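Local coordinates for putative diflavin flavoprotein A 3 (PDB 6H0C) that probably passes electrons from NADH to oxygen, reducing it to water; this chain is its flavodiiron core, with metallo-beta-lactamase-like and flavodoxin-like parts, at residues F146-S151 against G156-Y161; A50-P55 against I167-K172; G82-N87 against N108-N113. All blocks are in the same frame, centred on the assembly; numbering follows the deposited sequence.

Interaction 1: residues F146-S151 against G156-Y161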
loop_
_atom_site.group_PDB
_atom_site.type_symbol
_atom_site.label_atom_id
_atom_site.label_comp_id
_atom_site.label_asym_id
_atom_site.label_seq_id
_atom_site.Cartn_x
_atom_site.Cartn_y
_atom_site.Cartn_z
ATOM N N PHE A 146 2.323 -18.054 -6.939
ATOM C CA PHE A 146 2.469 -16.635 -6.642
ATOM C C PHE A 146 1.923 -15.738 -7.747
ATOM O O PHE A 146 2.022 -16.053 -8.929
ATOM C CB PHE A 146 3.942 -16.326 -6.353
ATOM C CG PHE A 146 4.470 -17.064 -5.157
ATOM C CD1 PHE A 146 5.127 -18.279 -5.306
ATOM C CD2 PHE A 146 4.255 -16.575 -3.874
ATOM C CE1 PHE A 146 5.590 -18.978 -4.194
ATOM C CE2 PHE A 146 4.713 -17.264 -2.764
ATOM C CZ PHE A 146 5.381 -18.468 -2.921
ATOM N N ILE A 147 1.337 -14.619 -7.340
ATOM C CA ILE A 147 0.762 -13.636 -8.253
ATOM C C ILE A 147 1.189 -12.216 -7.879
ATOM O O ILE A 147 0.628 -11.632 -6.940
ATOM C CB ILE A 147 -0.792 -13.667 -8.250
ATOM C CG1 ILE A 147 -1.320 -15.098 -8.396
ATOM C CG2 ILE A 147 -1.332 -12.741 -9.343
ATOM C CD1 ILE A 147 -1.681 -15.760 -7.094
ATOM N N PRO A 148 2.187 -11.658 -8.597
ATOM C CA PRO A 148 2.539 -10.242 -8.405
ATOM C C PRO A 148 1.341 -9.310 -8.663
ATOM O O PRO A 148 0.637 -9.461 -9.660
ATOM C CB PRO A 148 3.656 -10.013 -9.438
ATOM C CG PRO A 148 4.276 -11.370 -9.624
ATOM C CD PRO A 148 3.103 -12.331 -9.540
ATOM N N THR A 149 1.098 -8.365 -7.763
ATOM C CA THR A 149 -0.019 -7.451 -7.949
ATOM C C THR A 149 0.424 -6.030 -7.614
ATOM O O THR A 149 -0.055 -5.425 -6.652
ATOM C CB THR A 149 -1.239 -7.854 -7.087
ATOM O OG1 THR A 149 -0.839 -8.004 -5.720
ATOM C CG2 THR A 149 -1.832 -9.173 -7.578
ATOM N N PRO A 150 1.352 -5.493 -8.411
ATOM C CA PRO A 150 1.968 -4.198 -8.126
ATOM C C PRO A 150 0.989 -3.036 -8.169
ATOM O O PRO A 150 0.070 -3.022 -8.993
ATOM C CB PRO A 150 3.007 -4.055 -9.246
ATOM C CG PRO A 150 2.459 -4.881 -10.368
ATOM C CD PRO A 150 1.871 -6.077 -9.658
ATOM N N SER A 151 1.202 -2.074 -7.278
ATOM C CA SER A 151 0.542 -0.777 -7.338
ATOM C C SER A 151 1.587 0.290 -6.999
ATOM O O SER A 151 2.687 -0.044 -6.564
ATOM C CB SER A 151 -0.644 -0.706 -6.378
ATOM O OG SER A 151 -0.214 -0.816 -5.033
ATOM N N GLY A 156 6.059 -3.821 -4.716
ATOM C CA GLY A 156 6.507 -5.192 -4.569
ATOM C C GLY A 156 5.410 -6.139 -4.142
ATOM O O GLY A 156 5.687 -7.262 -3.719
ATOM N N GLN A 157 4.158 -5.700 -4.248
ATOM C CA GLN A 157 3.071 -6.501 -3.697
ATOM C C GLN A 157 2.949 -7.848 -4.402
ATOM O O GLN A 157 3.033 -7.937 -5.630
ATOM C CB GLN A 157 1.741 -5.759 -3.771
ATOM C CG GLN A 157 0.611 -6.480 -3.062
ATOM C CD GLN A 157 -0.651 -5.656 -3.048
ATOM O OE1 GLN A 157 -0.827 -4.791 -2.194
ATOM N NE2 GLN A 157 -1.527 -5.897 -4.011
ATOM N N LEU A 158 2.735 -8.884 -3.600
ATOM C CA LEU A 158 2.727 -10.257 -4.071
ATOM C C LEU A 158 1.644 -11.046 -3.365
ATOM O O LEU A 158 1.661 -11.158 -2.141
ATOM C CB LEU A 158 4.087 -10.898 -3.823
ATOM C CG LEU A 158 4.245 -12.343 -4.288
ATOM C CD1 LEU A 158 4.295 -12.414 -5.812
ATOM C CD2 LEU A 158 5.491 -12.958 -3.670
ATOM N N CYS A 159 0.689 -11.575 -4.123
ATOM C CA CYS A 159 -0.338 -12.438 -3.546
ATOM C C CYS A 159 0.051 -13.898 -3.722
ATOM O O CYS A 159 0.832 -14.233 -4.607
ATOM C CB CYS A 159 -1.705 -12.183 -4.194
ATOM S SG CYS A 159 -2.389 -10.519 -3.933
ATOM N N THR A 160 -0.519 -14.764 -2.892
ATOM C CA THR A 160 -0.178 -16.181 -2.888
ATOM C C THR A 160 -1.426 -17.047 -2.768
ATOM O O THR A 160 -2.286 -16.773 -1.939
ATOM C CB THR A 160 0.756 -16.531 -1.709
ATOM O OG1 THR A 160 1.856 -15.615 -1.669
ATOM C CG2 THR A 160 1.262 -17.975 -1.831
ATOM N N TYR A 161 -1.523 -18.093 -3.582
ATOM C CA TYR A 161 -2.646 -19.009 -3.490
ATOM C C TYR A 161 -2.199 -20.373 -2.983
ATOM O O TYR A 161 -1.239 -20.941 -3.498
ATOM C CB TYR A 161 -3.329 -19.163 -4.847
ATOM C CG TYR A 161 -4.541 -20.066 -4.801
ATOM C CD1 TYR A 161 -5.647 -19.725 -4.038
ATOM C CD2 TYR A 161 -4.581 -21.257 -5.522
ATOM C CE1 TYR A 161 -6.761 -20.535 -3.988
ATOM C CE2 TYR A 161 -5.691 -22.082 -5.479
ATOM C CZ TYR A 161 -6.785 -21.712 -4.711
ATOM O OH TYR A 161 -7.905 -22.518 -4.646
HETATM O O HOH W 1 -1.959 -2.625 -4.227
#

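Interaction 2: residues A50-P55 against I167-K172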
loop_
_atom_site.group_PDB
_atom_site.type_symbol
_atom_site.label_atom_id
_atom_site.label_comp_id
_atom_site.label_asym_id
_atom_site.label_seq_id
_atom_site.Cartn_x
_atom_site.Cartn_y
_atom_site.Cartn_z
ATOM N N ALA A 50 6.414 -22.157 6.463
ATOM C CA ALA A 50 6.460 -20.811 5.890
ATOM C C ALA A 50 5.692 -19.839 6.760
ATOM O O ALA A 50 4.597 -20.150 7.238
ATOM C CB ALA A 50 5.902 -20.802 4.476
ATOM N N LEU A 51 6.284 -18.666 6.965
ATOM C CA LEU A 51 5.644 -17.583 7.696
ATOM C C LEU A 51 5.388 -16.411 6.753
ATOM O O LEU A 51 6.329 -15.893 6.140
ATOM C CB LEU A 51 6.513 -17.128 8.873
ATOM C CG LEU A 51 5.982 -15.916 9.645
ATOM C CD1 LEU A 51 4.679 -16.261 10.346
ATOM C CD2 LEU A 51 7.012 -15.413 10.641
ATOM N N PHE A 52 4.120 -16.006 6.628
ATOM C CA PHE A 52 3.750 -14.825 5.842
ATOM C C PHE A 52 3.761 -13.540 6.671
ATOM O O PHE A 52 3.088 -13.462 7.701
ATOM C CB PHE A 52 2.344 -14.969 5.250
ATOM C CG PHE A 52 2.199 -16.053 4.205
ATOM C CD1 PHE A 52 2.088 -15.720 2.858
ATOM C CD2 PHE A 52 2.108 -17.399 4.572
ATOM C CE1 PHE A 52 1.908 -16.708 1.893
ATOM C CE2 PHE A 52 1.931 -18.394 3.613
ATOM C CZ PHE A 52 1.829 -18.046 2.272
ATOM N N ASP A 53 4.505 -12.536 6.210
ATOM C CA ASP A 53 4.304 -11.158 6.659
ATOM C C ASP A 53 4.352 -10.901 8.162
ATOM O O ASP A 53 3.328 -10.546 8.762
ATOM C CB ASP A 53 2.958 -10.663 6.150
ATOM C CG ASP A 53 2.874 -10.681 4.646
ATOM O OD1 ASP A 53 3.799 -10.138 4.007
ATOM O OD2 ASP A 53 1.892 -11.246 4.108
ATOM N N PRO A 54 5.535 -11.053 8.773
ATOM C CA PRO A 54 5.677 -10.528 10.134
ATOM C C PRO A 54 5.185 -9.093 10.169
ATOM O O PRO A 54 5.316 -8.384 9.172
ATOM C CB PRO A 54 7.183 -10.601 10.400
ATOM C CG PRO A 54 7.692 -11.629 9.444
ATOM C CD PRO A 54 6.799 -11.584 8.234
ATOM N N PRO A 55 4.610 -8.673 11.294
ATOM C CA PRO A 55 4.077 -7.308 11.450
ATOM C C PRO A 55 5.184 -6.246 11.573
ATOM O O PRO A 55 6.353 -6.594 11.728
ATOM C CB PRO A 55 3.261 -7.402 12.742
ATOM C CG PRO A 55 3.996 -8.456 13.551
ATOM C CD PRO A 55 4.541 -9.455 12.541
ATOM N N ILE A 167 -7.063 -20.907 0.185
ATOM C CA ILE A 167 -6.847 -19.570 0.698
ATOM C C ILE A 167 -6.007 -18.776 -0.287
ATOM O O ILE A 167 -4.969 -19.245 -0.762
ATOM C CB ILE A 167 -6.146 -19.580 2.064
ATOM C CG1 ILE A 167 -6.998 -20.320 3.096
ATOM C CG2 ILE A 167 -5.855 -18.152 2.516
ATOM C CD1 ILE A 167 -6.275 -20.540 4.426
ATOM N N LEU A 168 -6.479 -17.577 -0.599
ATOM C CA LEU A 168 -5.682 -16.587 -1.309
ATOM C C LEU A 168 -5.138 -15.596 -0.284
ATOM O O LEU A 168 -5.899 -14.934 0.425
ATOM C CB LEU A 168 -6.529 -15.881 -2.368
ATOM C CG LEU A 168 -5.839 -15.027 -3.423
ATOM C CD1 LEU A 168 -4.923 -15.886 -4.288
ATOM C CD2 LEU A 168 -6.888 -14.331 -4.268
ATOM N N PHE A 169 -3.820 -15.520 -0.173
ATOM C CA PHE A 169 -3.203 -14.534 0.700
ATOM C C PHE A 169 -3.083 -13.236 -0.080
ATOM O O PHE A 169 -2.304 -13.154 -1.026
ATOM C CB PHE A 169 -1.847 -15.039 1.202
ATOM C CG PHE A 169 -1.953 -16.290 2.024
ATOM C CD1 PHE A 169 -2.166 -16.219 3.395
ATOM C CD2 PHE A 169 -1.886 -17.535 1.424
ATOM C CE1 PHE A 169 -2.290 -17.374 4.157
ATOM C CE2 PHE A 169 -2.013 -18.699 2.181
ATOM C CZ PHE A 169 -2.215 -18.621 3.545
ATOM N N THR A 170 -3.876 -12.237 0.306
ATOM C CA THR A 170 -4.104 -11.062 -0.534
ATOM C C THR A 170 -3.381 -9.800 -0.082
ATOM O O THR A 170 -3.522 -8.753 -0.722
ATOM C CB THR A 170 -5.609 -10.717 -0.629
ATOM O OG1 THR A 170 -6.121 -10.457 0.682
ATOM C CG2 THR A 170 -6.395 -11.876 -1.263
ATOM N N ASP A 171 -2.624 -9.891 1.009
ATOM C CA ASP A 171 -1.824 -8.753 1.472
ATOM C C ASP A 171 -2.744 -7.525 1.603
ATOM O O ASP A 171 -3.765 -7.587 2.300
ATOM C CB ASP A 171 -0.634 -8.503 0.510
ATOM C CG ASP A 171 0.397 -7.500 1.059
ATOM O OD1 ASP A 171 1.109 -7.816 2.037
ATOM O OD2 ASP A 171 0.513 -6.396 0.490
ATOM N N LYS A 172 -2.416 -6.432 0.916
ATOM C CA LYS A 172 -3.159 -5.198 1.104
ATOM C C LYS A 172 -4.530 -5.207 0.431
ATOM O O LYS A 172 -5.351 -4.337 0.703
ATOM C CB LYS A 172 -2.337 -4.010 0.607
ATOM C CG LYS A 172 -1.132 -3.708 1.485
ATOM C CD LYS A 172 -1.542 -2.959 2.761
ATOM C CE LYS A 172 -0.349 -2.796 3.710
ATOM N NZ LYS A 172 -0.634 -1.861 4.846
#

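Interaction 3: residues G82-N87 against N108-N113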
loop_
_atom_site.group_PDB
_atom_site.type_symbol
_atom_site.label_atom_id
_atom_site.label_comp_id
_atom_site.label_asym_id
_atom_site.label_seq_id
_atom_site.Cartn_x
_atom_site.Cartn_y
_atom_site.Cartn_z
ATOM N N GLY A 82 4.346 -10.302 1.448
ATOM C CA GLY A 82 3.325 -9.802 0.535
ATOM C C GLY A 82 3.614 -8.373 0.086
ATOM O O GLY A 82 3.074 -7.901 -0.919
ATOM N N HIS A 83 4.463 -7.687 0.851
ATOM C CA HIS A 83 4.918 -6.336 0.527
ATOM C C HIS A 83 6.063 -5.993 1.463
ATOM O O HIS A 83 6.270 -6.682 2.463
ATOM C CB HIS A 83 3.792 -5.307 0.650
ATOM C CG HIS A 83 3.444 -4.959 2.063
ATOM N ND1 HIS A 83 2.670 -5.774 2.861
ATOM C CD2 HIS A 83 3.765 -3.884 2.822
ATOM C CE1 HIS A 83 2.530 -5.217 4.051
ATOM N NE2 HIS A 83 3.188 -4.070 4.055
ATOM N N VAL A 84 6.805 -4.938 1.142
ATOM C CA VAL A 84 8.016 -4.608 1.884
ATOM C C VAL A 84 8.157 -3.109 2.084
ATOM O O VAL A 84 7.848 -2.322 1.189
ATOM C CB VAL A 84 9.281 -5.138 1.157
ATOM C CG1 VAL A 84 10.542 -4.568 1.765
ATOM C CG2 VAL A 84 9.324 -6.646 1.200
ATOM N N ASN A 85 8.620 -2.727 3.272
ATOM C CA ASN A 85 9.054 -1.366 3.552
ATOM C C ASN A 85 9.950 -1.348 4.792
ATOM O O ASN A 85 10.151 -2.383 5.429
ATOM C CB ASN A 85 7.857 -0.424 3.726
ATOM C CG ASN A 85 6.860 -0.919 4.753
ATOM O OD1 ASN A 85 7.203 -1.144 5.919
ATOM N ND2 ASN A 85 5.606 -1.070 4.331
ATOM N N ALA A 86 10.482 -0.177 5.133
ATOM C CA ALA A 86 11.439 -0.051 6.235
ATOM C C ALA A 86 10.846 -0.487 7.566
ATOM O O ALA A 86 11.536 -1.049 8.416
ATOM C CB ALA A 86 11.935 1.391 6.334
ATOM N N ASN A 87 9.560 -0.218 7.734
ATOM C CA ASN A 87 8.853 -0.555 8.957
ATOM C C ASN A 87 8.808 -2.079 9.148
ATOM O O ASN A 87 9.197 -2.599 10.194
ATOM C CB ASN A 87 7.441 0.055 8.919
ATOM C CG ASN A 87 6.761 0.065 10.279
ATOM O OD1 ASN A 87 6.405 -0.982 10.818
ATOM N ND2 ASN A 87 6.555 1.258 10.828
ATOM N N ASN A 108 10.045 -9.341 -7.288
ATOM C CA ASN A 108 11.288 -8.737 -7.729
ATOM C C ASN A 108 11.453 -7.299 -7.238
ATOM O O ASN A 108 12.531 -6.936 -6.754
ATOM C CB ASN A 108 11.395 -8.782 -9.247
ATOM C CG ASN A 108 12.752 -8.360 -9.728
ATOM O OD1 ASN A 108 13.717 -9.107 -9.598
ATOM N ND2 ASN A 108 12.847 -7.148 -10.265
ATOM N N PRO A 109 10.394 -6.472 -7.360
ATOM C CA PRO A 109 10.503 -5.113 -6.807
ATOM C C PRO A 109 10.745 -5.126 -5.288
ATOM O O PRO A 109 11.516 -4.303 -4.786
ATOM C CB PRO A 109 9.147 -4.476 -7.155
ATOM C CG PRO A 109 8.670 -5.249 -8.348
ATOM C CD PRO A 109 9.134 -6.665 -8.099
ATOM N N ALA A 110 10.110 -6.059 -4.575
ATOM C CA ALA A 110 10.308 -6.185 -3.135
ATOM C C ALA A 110 11.751 -6.572 -2.823
ATOM O O ALA A 110 12.348 -6.059 -1.880
ATOM C CB ALA A 110 9.335 -7.208 -2.542
ATOM N N ALA A 111 12.310 -7.477 -3.619
ATOM C CA ALA A 111 13.694 -7.900 -3.440
ATOM C C ALA A 111 14.654 -6.719 -3.588
ATOM O O ALA A 111 15.573 -6.547 -2.780
ATOM C CB ALA A 111 14.046 -8.998 -4.433
ATOM N N GLN A 112 14.437 -5.906 -4.620
ATOM C CA GLN A 112 15.250 -4.712 -4.837
ATOM C C GLN A 112 15.144 -3.751 -3.657
ATOM O O GLN A 112 16.147 -3.211 -3.186
ATOM C CB GLN A 112 14.830 -4.012 -6.126
ATOM C CG GLN A 112 15.087 -4.833 -7.365
ATOM C CD GLN A 112 14.326 -4.332 -8.568
ATOM O OE1 GLN A 112 13.490 -3.436 -8.462
ATOM N NE2 GLN A 112 14.607 -4.917 -9.725
ATOM N N ASN A 113 13.917 -3.549 -3.181
ATOM C CA ASN A 113 13.655 -2.713 -2.013
ATOM C C ASN A 113 14.400 -3.233 -0.773
ATOM O O ASN A 113 15.163 -2.502 -0.120
ATOM C CB ASN A 113 12.142 -2.654 -1.763
ATOM C CG ASN A 113 11.750 -1.586 -0.763
ATOM O OD1 ASN A 113 12.576 -0.764 -0.353
ATOM N ND2 ASN A 113 10.477 -1.585 -0.370
#

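Interaction 1: residues F146-S151 against G156-Y161
Thr149 and Gln157 meet where the two strands part. Gln157 is extended, with CG anti to the backbone N (chi1 -173°), and this stretches the side chain across the gap until its amide reaches Thr149. NE2 then donates to Thr149 OG1 at 2.8 Å; the N-H points almost straight at OG1 (171°), which also lies practically in the amide plane, and together these restrain the turn of the amide. The aliphatic part of Gln157 follows, with CG 3.4 Å from the same OG1. On the amide's other side, a water bound to Ser151 OG donates weakly to Gln157 OE1.

The frame is an antiparallel beta hairpin, strands 143-148 and 158-162, in the second sheet of the metallo-beta-lactamase fold. Ile147 and Cys159 form a hydrogen-bonded pair, with Ile147 N to Cys159 O and Cys159 N to Ile147 O both 2.8 Å. Phe146 with Thr160 and Pro148 with Leu158 are non-hydrogen-bonded pairs. Thr149 N to Gln157 O, 2.9 Å, extends the bonding past the strand ends.

One face carries Phe146, Pro148, Leu158 and Thr160. Leu158 swings back over its partner strand: with CG anti to its own N and chi2 near 71°, CD1 comes to 3.6 Å from Pro148 N, while CD2 touches Phe146 CD2. Thr160 runs beside Phe146, pointing the same way, its OG1 3.4 Å from Phe146 CD2 at an oblique approach to the ring. The other face, with Ile147 and Cys159, is covered by Leu217 of helix 207-217.

Interaction 2: residues A50-P55 against I167-K172
Phe52 and Phe169 face each other from separate strands, their CA atoms 8.7 Å apart and those of Asp53 and Asp171 8.4 Å, spacings too wide for backbone pairing, and no hydrogen bond links the two segments. Side chains fill the gap. The phenyl rings stack face to face, centroids 4.1 Å apart and planes only 15° from parallel. Each ring's partner lies toward its rim: CZ of Phe52 sits 3.8 Å from CD2 of Phe169, and CE1 of Phe52 is close to CG of Phe169. The two side chains nevertheless come in at about a right angle to one another. Both leave their strands toward the other segment, and in both CG is anti to the carbonyl carbon (chi1 -67° and -62°). Phe169 is sandwiched, for Ile167 CG2 lies over the centre of its opposite face, 3.8 Å above the plane.

Next to the stack two carboxylates approach without bonding. Asp171 OD1 stands 4.1 Å from Asp53 OD1 and equally far from Asp53 OD2. Each acid has a partner of its own: Asp53 OD1 accepts from Gly82 N, and Asp171 OD1 is hydrogen-bonded to His83 ND1, which may ease the proximity of like charges.

Strand 49-52 belongs to the seven-stranded sheet and strand 167-171 to the five-stranded one, so this is core packing between the two sheets of the metallo-beta-lactamase sandwich, with the acids at the edge bearing the metal-site loops in flavodiiron relatives.

Interaction 3: residues G82-N87 against N108-N113
Val84 carries this contact, splitting its two methyl groups between Ala110 and Asn113, one helical turn apart. CG2 lies 3.8 Å from Ala110 CB, a plain apolar touch, while CG1 rests 3.7 Å from Asn113 ND2. Because CG1 is anti to the Val84 backbone N (chi1 169°), the methyls straddle the helix face instead of aiming at one residue. Asn113 reaches back with CG anti to its own N (chi1 -168°) and slides past Val84 in the opposite direction. Its ND2 comes within 3.1 Å of Val84 O, but the angle is too poor for a hydrogen bond. Beyond these, Leu114 and Leu117 of helix 108-117 also touch Val84.

The loop 82-85 follows strand 78-80 and leads into helix 86-98, part of the beta-alpha-beta crossover to strand 103-106 in the metallo-beta-lactamase fold. Iron-binding relatives generally carry an HxExDH signature here; this chain keeps His83 but has Asn85, Asn87 and Arg88 at the later positions, so the ligand set is non-canonical.

Asn85 is the N-cap of helix 86-98, its OD1 accepting from Arg88 N, whereas its ND2 lies in plane at the edge of the His83 ring. His83 NE2 and Asn85 ND2 both hydrogen-bond one oxygen of a citrate, probably taken from the crystallisation liquor. Just before the facing helix, Ser107 OG is hydrogen-bonded to Ala110 N, and within the helix Asn113 N bonds Pro109 O at 3.0 Å.

In the fold
All three contacts meet around segment 82-87. Interaction 1 abuts interaction 2 through neighbouring strands, with Thr160 O 2.7 Å from Phe169 N, and interaction 3 through Leu158 N, 2.9 Å from Gly82 O. The acids of interaction 2 grip the same segment: Asp53 OD1 lies 2.6 Å from Gly82 N and Asp171 OD1 2.7 Å from His83 ND1. Asp171 is thus a second-shell residue behind His83, which with Asn85 and Lys172 contacts the bound citrate. That pocket probably corresponds to the diiron site of canonical relatives. Lys172 NZ also bonds His229. Centres lie about 10 Å (1 and 2), 11 Å (1 and 3) and 14 Å (2 and 3) apart.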